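PDB 2CKS: endoglucanase E-5 from Thermobifida fusca, which catalyses the internal hydrolysis of beta-1,4-glucosidic linkages in cellulose, lichenin and cereal beta-D-glucans, through its family 5 catalytic domain. Local coordinates for residues Q84-D87 against M88-R92. Residues are numbered along the deposited sequence; the frame is centred on the assembly and turned at random.
Sequences QLID and MATAR
Met88, Ala89, Thr90 and Ala91 each donate the backbone N-H to the carbonyl four residues earlier, from Gln84 to Asp87, closing the last turns of helix 75-90. Ile86 O takes two donors: Thr90 N and, from the opposite face of the carbonyl plane, Thr90 OG1 at 2.8 Å. Thr90 sets its hydroxyl beside its own backbone N (chi1 -60°), which aims OG1 back down the helix, and Asn131 also bonds to it. With an alanine here, Ile86 O would probably lose its hydroxyl donor and Asn131 its partner. The flexible, unbranched Met88 packs on Leu48 of helix 45-54: its SD lies 4.4 Å from Leu85 CD2, and the bend at chi3 (80°) brings CE against one face of the Arg92 guanidinium, 3.7 Å above its plane and toward its rim. Arg92 reaches back across the helix end, where its NH1 donates to Met88 O at 3.0 Å; the oxygen lies in the guanidinium plane, while NH1 comes to the carbonyl from the side, tilted from its plane. NE forms a salt bridge with Asp49 and NH2 a hydrogen bond to Asp45, two residues that bind a zinc ion. Asp87 OD1 forms a salt bridge with Lys129, while Leu85, Ile86 and the small Ala89 pack against strands of the barrel. This is the C-terminal end of an amphipathic helix in a beta-alpha-beta unit, joining strands 59-65 and 95-101 of the TIM barrel.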
ATOM      1  N   GLN A  84       8.372  -4.065 -14.948  1.00  6.31           N
ATOM      2  CA  GLN A  84       9.389  -3.040 -15.080  1.00  6.91           C
ATOM      3  C   GLN A  84       9.510  -2.218 -13.806  1.00  6.72           C
ATOM      4  O   GLN A  84      10.611  -1.954 -13.349  1.00  7.51           O
ATOM      5  CB  GLN A  84       9.066  -2.139 -16.262  1.00  7.51           C
ATOM      6  CG  GLN A  84      10.130  -1.133 -16.589  1.00  9.76           C
ATOM      7  CD  GLN A  84       9.781  -0.393 -17.854  1.00 12.36           C
ATOM      8  OE1 GLN A  84       8.720   0.225 -17.937  1.00 13.49           O
ATOM      9  NE2 GLN A  84      10.637  -0.499 -18.863  1.00 14.89           N
ATOM     10  N   LEU A  85       8.377  -1.844 -13.212  1.00  5.83           N
ATOM     11  CA  LEU A  85       8.404  -1.023 -12.009  1.00  5.98           C
ATOM     12  C   LEU A  85       8.918  -1.809 -10.801  1.00  5.39           C
ATOM     13  O   LEU A  85       9.596  -1.263  -9.952  1.00  5.85           O
ATOM     14  CB  LEU A  85       7.027  -0.431 -11.725  1.00  5.68           C
ATOM     15  CG  LEU A  85       6.575   0.682 -12.686  1.00  6.81           C
ATOM     16  CD1 LEU A  85       5.071   0.907 -12.531  1.00  6.93           C
ATOM     17  CD2 LEU A  85       7.343   1.961 -12.442  1.00  8.19           C
ATOM     18  N   ILE A  86       8.603  -3.096 -10.723  1.00  5.53           N
ATOM     19  CA  ILE A  86       9.120  -3.932  -9.641  1.00  5.68           C
ATOM     20  C   ILE A  86      10.640  -3.998  -9.718  1.00  5.38           C
ATOM     21  O   ILE A  86      11.320  -3.879  -8.707  1.00  5.92           O
ATOM     22  CB  ILE A  86       8.506  -5.349  -9.691  1.00  5.75           C
ATOM     23  CG1 ILE A  86       7.033  -5.295  -9.277  1.00  6.68           C
ATOM     24  CG2 ILE A  86       9.252  -6.320  -8.755  1.00  6.77           C
ATOM     25  CD1 ILE A  86       6.249  -6.503  -9.715  1.00  8.58           C
ATOM     26  N   ASP A  87      11.167  -4.205 -10.921  1.00  6.63           N
ATOM     27  CA  ASP A  87      12.613  -4.235 -11.127  1.00  7.43           C
ATOM     28  C   ASP A  87      13.255  -2.881 -10.826  1.00  7.47           C
ATOM     29  O   ASP A  87      14.309  -2.824 -10.215  1.00  7.50           O
ATOM     30  CB  ASP A  87      12.957  -4.662 -12.556  1.00  7.86           C
ATOM     31  CG  ASP A  87      12.640  -6.118 -12.822  1.00 11.19           C
ATOM     32  OD1 ASP A  87      12.439  -6.875 -11.846  1.00 13.66           O
ATOM     33  OD2 ASP A  87      12.563  -6.594 -13.983  1.00 14.96           O
ATOM     34  N   MET A  88      12.607  -1.794 -11.234  1.00  7.63           N
ATOM     35  CA  MET A  88      13.146  -0.460 -10.996  1.00  7.57           C
ATOM     36  C   MET A  88      13.219  -0.170  -9.503  1.00  7.38           C
ATOM     37  O   MET A  88      14.215   0.348  -9.011  1.00  6.26           O
ATOM     38  CB  MET A  88      12.291   0.605 -11.686  1.00  8.46           C
ATOM     39  CG  MET A  88      12.483   0.661 -13.166  1.00  9.76           C
ATOM     40  SD  MET A  88      11.482   1.931 -13.938  1.00 14.72           S
ATOM     41  CE  MET A  88      12.470   3.408 -13.596  1.00 14.82           C
ATOM     42  N   ALA A  89      12.169  -0.519  -8.777  1.00  6.74           N
ATOM     43  CA  ALA A  89      12.152  -0.292  -7.336  1.00  7.05           C
ATOM     44  C   ALA A  89      13.255  -1.092  -6.663  1.00  6.90           C
ATOM     45  O   ALA A  89      13.952  -0.594  -5.791  1.00  6.98           O
ATOM     46  CB  ALA A  89      10.831  -0.655  -6.769  1.00  7.28           C
ATOM     47  N   THR A  90      13.414  -2.338  -7.089  1.00  6.76           N
ATOM     48  CA  THR A  90      14.430  -3.227  -6.539  1.00  7.57           C
ATOM     49  C   THR A  90      15.836  -2.692  -6.794  1.00  7.70           C
ATOM     50  O   THR A  90      16.695  -2.755  -5.915  1.00  7.26           O
ATOM     51  CB  THR A  90      14.260  -4.631  -7.140  1.00  7.63           C
ATOM     52  OG1 THR A  90      12.948  -5.128  -6.821  1.00  7.90           O
ATOM     53  CG2 THR A  90      15.212  -5.631  -6.497  1.00  8.97           C
ATOM     54  N   ALA A  91      16.044  -2.126  -7.981  1.00  8.39           N
ATOM     55  CA  ALA A  91      17.329  -1.533  -8.361  1.00  9.01           C
ATOM     56  C   ALA A  91      17.583  -0.171  -7.700  1.00  9.85           C
ATOM     57  O   ALA A  91      18.585   0.501  -8.012  1.00 11.98           O
ATOM     58  CB  ALA A  91      17.412  -1.403  -9.880  1.00  9.02           C
ATOM     59  N   ARG A  92      16.660   0.264  -6.844  1.00  8.84           N
ATOM     60  CA  ARG A  92      16.836   1.453  -6.016  1.00  8.62           C
ATOM     61  C   ARG A  92      16.745   1.127  -4.523  1.00  8.66           C
ATOM     62  O   ARG A  92      16.711   2.025  -3.677  1.00  8.69           O
ATOM     63  CB  ARG A  92      15.822   2.525  -6.434  1.00  8.28           C
ATOM     64  CG  ARG A  92      16.094   3.055  -7.829  1.00  9.29           C
ATOM     65  CD  ARG A  92      14.910   3.646  -8.542  1.00 11.58           C
ATOM     66  NE  ARG A  92      15.317   4.228  -9.818  1.00 11.23           N
ATOM     67  CZ  ARG A  92      15.562   3.544 -10.931  1.00 12.89           C
ATOM     68  NH1 ARG A  92      15.399   2.225 -11.002  1.00 11.87           N
ATOM     69  NH2 ARG A  92      15.954   4.199 -12.006  1.00 14.44           N
TER